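Protein-glutamine gamma-glutamyltransferase (Pagrus major, PDB 1G0D) catalyses calcium-dependent cross-linking of proteins, joining peptide-bound glutamine to lysine side chains or other primary amines, and probably binds GTP. Local coordinates at residues N135-D140 against E153-E158; E190-S195 against V213-T218; T281-L286 against C333-W338. All blocks are in the same frame, centred on the assembly; numbering follows the deposited sequence.

Contact 1: N135-D140 against E153-E158; sequences NPWCRD and EYVMNE
Pro136 and Trp137, at the two central positions of a type I beta turn running from Asn135 to Cys138, pack against Val155 and Met156 in the last turn of helix 148-156. The beta turn follows strand 121-133 of a beta sheet, so the contact lies where that sheet gives way to the helix. Val155 divides its two methyls between the partners. With CG1 anti to the backbone N (chi1 174°), that branch reaches Trp137 CH2 at 3.9 Å, approaching the indole obliquely, while CG2 meets Pro136 CG, also at 3.9 Å. The indole is swung beside its own backbone N (chi1 -70°), which brings its six-membered end to the helix; Pro136 CG lies 4.0 Å above one of its faces, offset toward the rim. Met156, bent at both chi2 and chi3, runs beside that end: its CG is 3.9 Å from Trp137 CZ2, and its SD makes an oblique Met-aromatic contact, 5.4 Å from the centroid of the six-membered ring and 70° off its normal. Arg23 forms a cation-pi pair with the indole and also touches Met156, while Arg35 of strand 33-35 packs on both residues. Replacing Trp137 by an alanine would probably open a gap between the beta turn and the helix, leaving the Met156 thioether without its aromatic neighbour and the Val155 CG1 methyl less covered. The beta turn itself is closed by the bond from Cys138 N to Asn135 O at 3.2 Å. On the other side of the helical turn, Asn157 ND2 donates to Glu153 OE1 at 2.7 Å from its syn side but tilted out of the carboxylate plane, while the oxygen lies close to the amide plane of Asn157.

Contact 2: E190-S195 against V213-T218; sequences EVLDNS and VYVGRT
Thr218 turns OG1 beside its backbone N (chi1 -60°), which puts CG2 anti to that N and sends the methyl toward Leu192 and Ser195, the hydroxyl turning back to its own helix. Leu192 answers with CG beside the backbone N (chi1 -83°) and a second torsion that sets CD1 anti to CA (chi2 177°), leaving CD2 as the branch that meets Thr218 CG2 at 3.9 Å. The two side chains cross at about a right angle. The same leucine branch lies 4.2 Å from Val215 CG1, one helical turn back from Thr218, while Ser195 comes to the Thr218 methyl from another side, with its OG 4.0 Å from Thr218 CG2. One methyl thus packs against both a leucine branch and a serine side chain.

The contact joins two helices of the catalytic core, 184-193 and 212-223, which are separated in the chain by the short helices 196-200 and 202-208. Ser195 occupies the N-cap position of the first of these, so the end of one helix and the start of the next both bear on Thr218. Ile219 and Met222 continue the same helix face, touching Leu192 and Ser195 respectively.

The polar half of Thr218 is satisfied locally. Its OG1 donates to Tyr214 O at 2.8 Å from above the carbonyl plane, and Thr218 N reaches the same oxygen at 2.9 Å. Two donors thus share one carbonyl oxygen, and the hydroxyl bond helps to hold the chi1 rotation that directs the methyl across the interface. Thr218 OG1 also lies over the rim of one face of the Tyr214 ring, 3.8 Å above its plane. Where helix 184-193 ends, the Asn194 side chain folds back, its ND2 donating to Glu190 O at 2.6 Å.

Contact 3: T281-L286 against C333-W338; sequences TVLRCL and CWVESW
Leu283 projects from helix 272-286 toward strand 329-339, and one of its branches does the touching: CD1 lies 3.8 Å from Ser337 OG and, more loosely, 4.4 Å from Val335 CG1. Its CG sits beside the backbone N (chi1 -63°), which carries the branched end out from the helix to the strand. Val335 and Ser337 are two residues apart on an extended strand, so both point at the helix, and the leucine methyl meets them together. The intervening Glu336 projects to the other side of the sheet, where it forms a salt bridge with Arg291.

The contact between Leu283 and Ser337 joins a methyl to a hydroxyl and is purely one of packing. Ser337 OG finds its polar partner in Thr290 OG1, on the neighbouring strand 290-298, and Leu283 packs on Thr290 as well. The buried hydroxyl is thereby satisfied within the sheet while the leucine covers it from the helix side.

Val335 places the contact near the active site: its side chain is about 7 Å from that of Asp355 and about 10 Å from that of His332. A helix headed by the catalytic Cys272, packed on an antiparallel sheet that carries the histidine and aspartate, is the papain-like core of the transglutaminases.

Overall arrangement
The three contacts follow one another along the chain and converge on helix 272-286. The centres of contacts 1 and 3 are about 11 Å apart, and the two are joined by a probable hydrogen bond from Arg284 NH1 to Asn157 O, 2.8 Å long. Contacts 2 and 3, with centres about 12 Å apart, share an apolar seam in which Leu192 CD1 lies 4.0 Å from Leu286 CD1. Contacts 1 and 2 do not touch, their nearest atoms being about 11 Å apart. Contact 1 lies where the chain leaves strand 121-133 to enter the core; contacts 2 and 3 pack the catalytic-cysteine helix against helices 184-193 and 212-223 and the sheet carrying His332 and Asp355.

Contact 1: N135-D140 against E153-E158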
loop_
_atom_site.group_PDB
_atom_site.type_symbol
_atom_site.label_atom_id
_atom_site.label_comp_id
_atom_site.label_asym_id
_atom_site.label_seq_id
_atom_site.Cartn_x
_atom_site.Cartn_y
_atom_site.Cartn_z
ATOM N N ASN A 135 -12.754 13.856 -8.357
ATOM C CA ASN A 135 -14.141 13.629 -7.958
ATOM C C ASN A 135 -14.718 12.336 -8.501
ATOM O O ASN A 135 -15.349 12.344 -9.556
ATOM C CB ASN A 135 -15.002 14.766 -8.477
ATOM C CG ASN A 135 -16.233 14.957 -7.663
ATOM O OD1 ASN A 135 -16.577 14.102 -6.852
ATOM N ND2 ASN A 135 -16.916 16.078 -7.853
ATOM N N PRO A 136 -14.502 11.202 -7.805
ATOM C CA PRO A 136 -15.046 9.928 -8.283
ATOM C C PRO A 136 -16.554 9.802 -8.134
ATOM O O PRO A 136 -17.114 8.782 -8.510
ATOM C CB PRO A 136 -14.312 8.866 -7.455
ATOM C CG PRO A 136 -13.709 9.561 -6.335
ATOM C CD PRO A 136 -13.692 11.044 -6.594
ATOM N N TRP A 137 -17.212 10.814 -7.567
ATOM C CA TRP A 137 -18.657 10.767 -7.436
ATOM C C TRP A 137 -19.322 11.525 -8.572
ATOM O O TRP A 137 -20.534 11.457 -8.722
ATOM C CB TRP A 137 -19.102 11.409 -6.158
ATOM C CG TRP A 137 -18.750 10.659 -4.978
ATOM C CD1 TRP A 137 -19.460 9.653 -4.413
ATOM C CD2 TRP A 137 -17.586 10.846 -4.173
ATOM N NE1 TRP A 137 -18.806 9.183 -3.287
ATOM C CE2 TRP A 137 -17.652 9.894 -3.119
ATOM C CE3 TRP A 137 -16.486 11.723 -4.238
ATOM C CZ2 TRP A 137 -16.648 9.794 -2.130
ATOM C CZ3 TRP A 137 -15.481 11.613 -3.249
ATOM C CH2 TRP A 137 -15.579 10.651 -2.216
ATOM N N CYS A 138 -18.536 12.279 -9.339
ATOM C CA CYS A 138 -19.045 13.049 -10.464
ATOM C C CYS A 138 -18.954 12.215 -11.732
ATOM O O CYS A 138 -17.872 11.859 -12.168
ATOM C CB CYS A 138 -18.221 14.299 -10.631
ATOM S SG CYS A 138 -18.474 15.035 -12.217
ATOM N N ARG A 139 -20.089 11.935 -12.354
ATOM C CA ARG A 139 -20.110 11.058 -13.516
ATOM C C ARG A 139 -19.301 11.393 -14.701
ATOM O O ARG A 139 -19.070 10.516 -15.510
ATOM C CB ARG A 139 -21.520 10.820 -13.981
ATOM C CG ARG A 139 -22.352 12.017 -13.836
ATOM C CD ARG A 139 -23.450 11.943 -14.809
ATOM N NE ARG A 139 -22.947 11.719 -16.146
ATOM C CZ ARG A 139 -23.191 10.608 -16.837
ATOM N NH1 ARG A 139 -23.931 9.625 -16.292
ATOM N NH2 ARG A 139 -22.722 10.504 -18.083
ATOM N N ASP A 140 -18.859 12.629 -14.836
ATOM C CA ASP A 140 -18.042 12.954 -15.981
ATOM C C ASP A 140 -16.556 12.899 -15.673
ATOM O O ASP A 140 -15.721 13.069 -16.566
ATOM C CB ASP A 140 -18.374 14.327 -16.465
ATOM C CG ASP A 140 -19.737 14.395 -17.025
ATOM O OD1 ASP A 140 -20.275 15.510 -17.039
ATOM O OD2 ASP A 140 -20.272 13.346 -17.440
ATOM N N GLU A 153 -15.064 2.979 0.937
ATOM C CA GLU A 153 -13.928 2.177 1.352
ATOM C C GLU A 153 -12.663 2.614 0.636
ATOM O O GLU A 153 -11.638 2.869 1.263
ATOM C CB GLU A 153 -14.169 0.706 1.039
ATOM C CG GLU A 153 -12.944 -0.191 1.293
ATOM C CD GLU A 153 -12.530 -0.269 2.771
ATOM O OE1 GLU A 153 -13.334 0.124 3.642
ATOM O OE2 GLU A 153 -11.399 -0.726 3.071
ATOM N N TYR A 154 -12.755 2.724 -0.684
ATOM C CA TYR A 154 -11.613 3.099 -1.500
ATOM C C TYR A 154 -11.203 4.567 -1.555
ATOM O O TYR A 154 -10.164 4.875 -2.125
ATOM C CB TYR A 154 -11.820 2.569 -2.898
ATOM C CG TYR A 154 -12.166 1.110 -2.906
ATOM C CD1 TYR A 154 -11.503 0.223 -2.047
ATOM C CD2 TYR A 154 -13.143 0.609 -3.780
ATOM C CE1 TYR A 154 -11.795 -1.118 -2.060
ATOM C CE2 TYR A 154 -13.450 -0.742 -3.809
ATOM C CZ TYR A 154 -12.766 -1.598 -2.946
ATOM O OH TYR A 154 -13.011 -2.943 -3.010
ATOM N N VAL A 155 -12.010 5.472 -1.005
ATOM C CA VAL A 155 -11.633 6.895 -0.953
ATOM C C VAL A 155 -11.802 7.417 0.469
ATOM O O VAL A 155 -10.876 7.949 1.060
ATOM C CB VAL A 155 -12.471 7.862 -1.844
ATOM C CG1 VAL A 155 -12.030 9.304 -1.555
ATOM C CG2 VAL A 155 -12.262 7.591 -3.295
ATOM N N MET A 156 -12.976 7.232 1.036
ATOM C CA MET A 156 -13.254 7.749 2.362
ATOM C C MET A 156 -12.767 7.007 3.581
ATOM O O MET A 156 -12.622 7.600 4.632
ATOM C CB MET A 156 -14.751 7.991 2.465
ATOM C CG MET A 156 -15.213 8.991 1.408
ATOM S SD MET A 156 -14.640 10.574 1.889
ATOM C CE MET A 156 -14.374 11.258 0.427
ATOM N N ASN A 157 -12.522 5.713 3.479
ATOM C CA ASN A 157 -12.054 4.991 4.654
ATOM C C ASN A 157 -10.581 5.275 4.977
ATOM O O ASN A 157 -9.716 5.225 4.096
ATOM C CB ASN A 157 -12.261 3.507 4.474
ATOM C CG ASN A 157 -12.075 2.785 5.763
ATOM O OD1 ASN A 157 -11.517 3.355 6.703
ATOM N ND2 ASN A 157 -12.530 1.543 5.843
ATOM N N GLU A 158 -10.288 5.593 6.228
ATOM C CA GLU A 158 -8.910 5.916 6.605
ATOM C C GLU A 158 -8.167 4.770 7.299
ATOM O O GLU A 158 -6.968 4.871 7.587
ATOM C CB GLU A 158 -8.880 7.136 7.521
ATOM C CG GLU A 158 -9.156 8.488 6.858
ATOM C CD GLU A 158 -9.300 9.607 7.885
ATOM O OE1 GLU A 158 -10.262 9.562 8.694
ATOM O OE2 GLU A 158 -8.445 10.518 7.897
#

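Contact 2: E190-S195 against V213-T218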
loop_
_atom_site.group_PDB
_atom_site.type_symbol
_atom_site.label_atom_id
_atom_site.label_comp_id
_atom_site.label_asym_id
_atom_site.label_seq_id
_atom_site.Cartn_x
_atom_site.Cartn_y
_atom_site.Cartn_z
ATOM N N GLU A 190 2.636 18.658 -2.072
ATOM C CA GLU A 190 4.066 18.946 -1.932
ATOM C C GLU A 190 4.885 17.842 -2.620
ATOM O O GLU A 190 5.956 18.069 -3.187
ATOM C CB GLU A 190 4.426 18.992 -0.453
ATOM C CG GLU A 190 5.677 19.777 -0.184
ATOM C CD GLU A 190 6.156 19.703 1.253
ATOM O OE1 GLU A 190 7.232 20.274 1.496
ATOM O OE2 GLU A 190 5.496 19.091 2.130
ATOM N N VAL A 191 4.387 16.618 -2.535
ATOM C CA VAL A 191 5.044 15.498 -3.182
ATOM C C VAL A 191 4.955 15.746 -4.695
ATOM O O VAL A 191 5.876 15.447 -5.440
ATOM C CB VAL A 191 4.319 14.161 -2.854
ATOM C CG1 VAL A 191 4.939 13.019 -3.646
ATOM C CG2 VAL A 191 4.408 13.870 -1.358
ATOM N N LEU A 192 3.847 16.320 -5.150
ATOM C CA LEU A 192 3.683 16.560 -6.576
ATOM C C LEU A 192 4.585 17.724 -6.978
ATOM O O LEU A 192 5.095 17.778 -8.105
ATOM C CB LEU A 192 2.209 16.888 -6.889
ATOM C CG LEU A 192 1.143 15.772 -7.081
ATOM C CD1 LEU A 192 -0.250 16.370 -7.298
ATOM C CD2 LEU A 192 1.526 14.887 -8.276
ATOM N N ASP A 193 4.813 18.647 -6.040
ATOM C CA ASP A 193 5.630 19.843 -6.306
ATOM C C ASP A 193 7.135 19.639 -6.307
ATOM O O ASP A 193 7.875 20.489 -6.794
ATOM C CB ASP A 193 5.321 20.943 -5.285
ATOM C CG ASP A 193 3.929 21.544 -5.451
ATOM O OD1 ASP A 193 3.490 22.278 -4.535
ATOM O OD2 ASP A 193 3.271 21.288 -6.485
ATOM N N ASN A 194 7.577 18.517 -5.762
ATOM C CA ASN A 194 9.000 18.216 -5.664
ATOM C C ASN A 194 9.453 17.151 -6.626
ATOM O O ASN A 194 10.569 16.614 -6.512
ATOM C CB ASN A 194 9.325 17.782 -4.242
ATOM C CG ASN A 194 9.339 18.940 -3.301
ATOM O OD1 ASN A 194 10.302 19.679 -3.272
ATOM N ND2 ASN A 194 8.268 19.128 -2.541
ATOM N N SER A 195 8.590 16.830 -7.572
ATOM C CA SER A 195 8.947 15.813 -8.523
ATOM C C SER A 195 9.801 16.424 -9.616
ATOM O O SER A 195 9.779 17.627 -9.861
ATOM C CB SER A 195 7.696 15.148 -9.118
ATOM O OG SER A 195 7.069 15.935 -10.127
ATOM N N VAL A 213 -3.987 9.451 -14.676
ATOM C CA VAL A 213 -2.908 8.535 -15.116
ATOM C C VAL A 213 -1.548 9.146 -14.796
ATOM O O VAL A 213 -0.674 8.500 -14.232
ATOM C CB VAL A 213 -2.950 8.228 -16.664
ATOM C CG1 VAL A 213 -1.637 7.563 -17.111
ATOM C CG2 VAL A 213 -4.118 7.285 -17.012
ATOM N N TYR A 214 -1.390 10.411 -15.153
ATOM C CA TYR A 214 -0.172 11.157 -14.919
ATOM C C TYR A 214 0.108 11.315 -13.423
ATOM O O TYR A 214 1.191 10.998 -12.951
ATOM C CB TYR A 214 -0.326 12.520 -15.566
ATOM C CG TYR A 214 0.778 13.483 -15.247
ATOM C CD1 TYR A 214 1.891 13.574 -16.069
ATOM C CD2 TYR A 214 0.719 14.299 -14.114
ATOM C CE1 TYR A 214 2.913 14.443 -15.769
ATOM C CE2 TYR A 214 1.742 15.177 -13.801
ATOM C CZ TYR A 214 2.837 15.239 -14.627
ATOM O OH TYR A 214 3.885 16.056 -14.292
ATOM N N VAL A 215 -0.860 11.806 -12.671
ATOM C CA VAL A 215 -0.698 11.995 -11.245
ATOM C C VAL A 215 -0.468 10.664 -10.493
ATOM O O VAL A 215 0.248 10.617 -9.488
ATOM C CB VAL A 215 -1.957 12.711 -10.707
ATOM C CG1 VAL A 215 -1.974 12.733 -9.200
ATOM C CG2 VAL A 215 -2.003 14.111 -11.259
ATOM N N GLY A 216 -1.085 9.587 -10.970
ATOM C CA GLY A 216 -0.924 8.300 -10.322
ATOM C C GLY A 216 0.483 7.775 -10.581
ATOM O O GLY A 216 1.130 7.210 -9.696
ATOM N N ARG A 217 0.960 7.955 -11.810
ATOM C CA ARG A 217 2.306 7.533 -12.177
ATOM C C ARG A 217 3.354 8.407 -11.433
ATOM O O ARG A 217 4.421 7.929 -11.056
ATOM C CB ARG A 217 2.481 7.607 -13.711
ATOM C CG ARG A 217 3.927 7.656 -14.196
ATOM C CD ARG A 217 4.153 6.926 -15.538
ATOM N NE ARG A 217 4.527 5.543 -15.273
ATOM C CZ ARG A 217 5.555 4.880 -15.807
ATOM N NH1 ARG A 217 5.753 3.627 -15.457
ATOM N NH2 ARG A 217 6.362 5.425 -16.683
ATOM N N THR A 218 3.042 9.683 -11.213
ATOM C CA THR A 218 3.953 10.572 -10.503
ATOM C C THR A 218 4.040 10.226 -9.018
ATOM O O THR A 218 5.114 10.166 -8.470
ATOM C CB THR A 218 3.504 11.993 -10.633
ATOM O OG1 THR A 218 3.482 12.334 -12.019
ATOM C CG2 THR A 218 4.431 12.911 -9.891
#

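Contact 3: T281-L286 against C333-W338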
loop_
_atom_site.group_PDB
_atom_site.type_symbol
_atom_site.label_atom_id
_atom_site.label_comp_id
_atom_site.label_asym_id
_atom_site.label_seq_id
_atom_site.Cartn_x
_atom_site.Cartn_y
_atom_site.Cartn_z
ATOM N N THR A 281 -2.460 6.254 0.921
ATOM C CA THR A 281 -2.855 7.441 1.702
ATOM C C THR A 281 -2.928 8.694 0.858
ATOM O O THR A 281 -3.834 9.505 0.995
ATOM C CB THR A 281 -1.853 7.744 2.827
ATOM O OG1 THR A 281 -2.190 6.993 3.996
ATOM C CG2 THR A 281 -1.907 9.178 3.204
ATOM N N VAL A 282 -1.949 8.859 -0.015
ATOM C CA VAL A 282 -1.883 10.036 -0.849
ATOM C C VAL A 282 -2.883 10.036 -2.007
ATOM O O VAL A 282 -3.494 11.048 -2.291
ATOM C CB VAL A 282 -0.408 10.227 -1.402
ATOM C CG1 VAL A 282 -0.361 11.409 -2.396
ATOM C CG2 VAL A 282 0.572 10.474 -0.219
ATOM N N LEU A 283 -3.050 8.917 -2.687
ATOM C CA LEU A 283 -3.977 8.884 -3.804
ATOM C C LEU A 283 -5.424 8.982 -3.234
ATOM O O LEU A 283 -6.264 9.753 -3.722
ATOM C CB LEU A 283 -3.709 7.616 -4.632
ATOM C CG LEU A 283 -2.298 7.595 -5.263
ATOM C CD1 LEU A 283 -1.936 6.190 -5.639
ATOM C CD2 LEU A 283 -2.225 8.494 -6.489
ATOM N N ARG A 284 -5.712 8.241 -2.170
ATOM C CA ARG A 284 -7.030 8.354 -1.555
ATOM C C ARG A 284 -7.233 9.842 -1.219
ATOM O O ARG A 284 -8.220 10.427 -1.602
ATOM C CB ARG A 284 -7.107 7.485 -0.309
ATOM C CG ARG A 284 -7.651 6.134 -0.631
ATOM C CD ARG A 284 -8.007 5.326 0.591
ATOM N NE ARG A 284 -8.128 3.908 0.220
ATOM C CZ ARG A 284 -8.537 2.955 1.048
ATOM N NH1 ARG A 284 -8.861 3.271 2.293
ATOM N NH2 ARG A 284 -8.644 1.690 0.647
ATOM N N CYS A 285 -6.271 10.476 -0.554
ATOM C CA CYS A 285 -6.388 11.907 -0.231
ATOM C C CYS A 285 -6.660 12.788 -1.450
ATOM O O CYS A 285 -7.501 13.656 -1.389
ATOM C CB CYS A 285 -5.124 12.426 0.453
ATOM S SG CYS A 285 -5.322 14.048 1.261
ATOM N N LEU A 286 -5.958 12.590 -2.557
ATOM C CA LEU A 286 -6.187 13.431 -3.723
ATOM C C LEU A 286 -7.501 13.084 -4.394
ATOM O O LEU A 286 -7.971 13.816 -5.262
ATOM C CB LEU A 286 -5.033 13.304 -4.724
ATOM C CG LEU A 286 -3.691 13.793 -4.172
ATOM C CD1 LEU A 286 -2.647 13.876 -5.280
ATOM C CD2 LEU A 286 -3.843 15.152 -3.542
ATOM N N CYS A 333 3.459 -6.449 -2.026
ATOM C CA CYS A 333 2.351 -5.537 -2.103
ATOM C C CYS A 333 2.464 -4.402 -3.132
ATOM O O CYS A 333 3.550 -3.912 -3.449
ATOM C CB CYS A 333 2.155 -4.893 -0.737
ATOM S SG CYS A 333 1.948 -5.984 0.632
ATOM N N TRP A 334 1.317 -3.996 -3.656
ATOM C CA TRP A 334 1.236 -2.857 -4.549
ATOM C C TRP A 334 -0.139 -2.209 -4.331
ATOM O O TRP A 334 -0.846 -2.484 -3.364
ATOM C CB TRP A 334 1.483 -3.222 -6.033
ATOM C CG TRP A 334 0.553 -4.209 -6.644
ATOM C CD1 TRP A 334 -0.683 -3.958 -7.171
ATOM C CD2 TRP A 334 0.789 -5.620 -6.831
ATOM N NE1 TRP A 334 -1.233 -5.126 -7.672
ATOM C CE2 TRP A 334 -0.350 -6.154 -7.473
ATOM C CE3 TRP A 334 1.851 -6.476 -6.515
ATOM C CZ2 TRP A 334 -0.453 -7.506 -7.804
ATOM C CZ3 TRP A 334 1.744 -7.830 -6.849
ATOM C CH2 TRP A 334 0.596 -8.326 -7.487
ATOM N N VAL A 335 -0.536 -1.360 -5.245
ATOM C CA VAL A 335 -1.780 -0.666 -5.072
ATOM C C VAL A 335 -2.565 -0.680 -6.373
ATOM O O VAL A 335 -1.982 -0.739 -7.439
ATOM C CB VAL A 335 -1.391 0.734 -4.589
ATOM C CG1 VAL A 335 -1.838 1.826 -5.520
ATOM C CG2 VAL A 335 -1.833 0.884 -3.214
ATOM N N GLU A 336 -3.890 -0.694 -6.283
ATOM C CA GLU A 336 -4.762 -0.662 -7.463
ATOM C C GLU A 336 -5.500 0.683 -7.402
ATOM O O GLU A 336 -6.035 1.027 -6.344
ATOM C CB GLU A 336 -5.785 -1.786 -7.382
ATOM C CG GLU A 336 -5.678 -2.842 -8.461
ATOM C CD GLU A 336 -6.535 -4.038 -8.152
ATOM O OE1 GLU A 336 -7.650 -3.878 -7.612
ATOM O OE2 GLU A 336 -6.099 -5.161 -8.434
ATOM N N SER A 337 -5.516 1.455 -8.491
ATOM C CA SER A 337 -6.236 2.742 -8.499
ATOM C C SER A 337 -7.304 2.720 -9.586
ATOM O O SER A 337 -7.061 2.255 -10.681
ATOM C CB SER A 337 -5.298 3.925 -8.778
ATOM O OG SER A 337 -4.501 4.250 -7.656
ATOM N N TRP A 338 -8.479 3.245 -9.287
ATOM C CA TRP A 338 -9.579 3.276 -10.245
ATOM C C TRP A 338 -9.540 4.501 -11.110
ATOM O O TRP A 338 -9.509 5.602 -10.608
ATOM C CB TRP A 338 -10.930 3.280 -9.534
ATOM C CG TRP A 338 -12.077 3.096 -10.467
ATOM C CD1 TRP A 338 -12.781 4.078 -11.141
ATOM C CD2 TRP A 338 -12.658 1.846 -10.868
ATOM N NE1 TRP A 338 -13.764 3.502 -11.925
ATOM C CE2 TRP A 338 -13.704 2.130 -11.771
ATOM C CE3 TRP A 338 -12.395 0.502 -10.549
ATOM C CZ2 TRP A 338 -14.478 1.121 -12.355
ATOM C CZ3 TRP A 338 -13.168 -0.501 -11.131
ATOM C CH2 TRP A 338 -14.191 -0.187 -12.021
#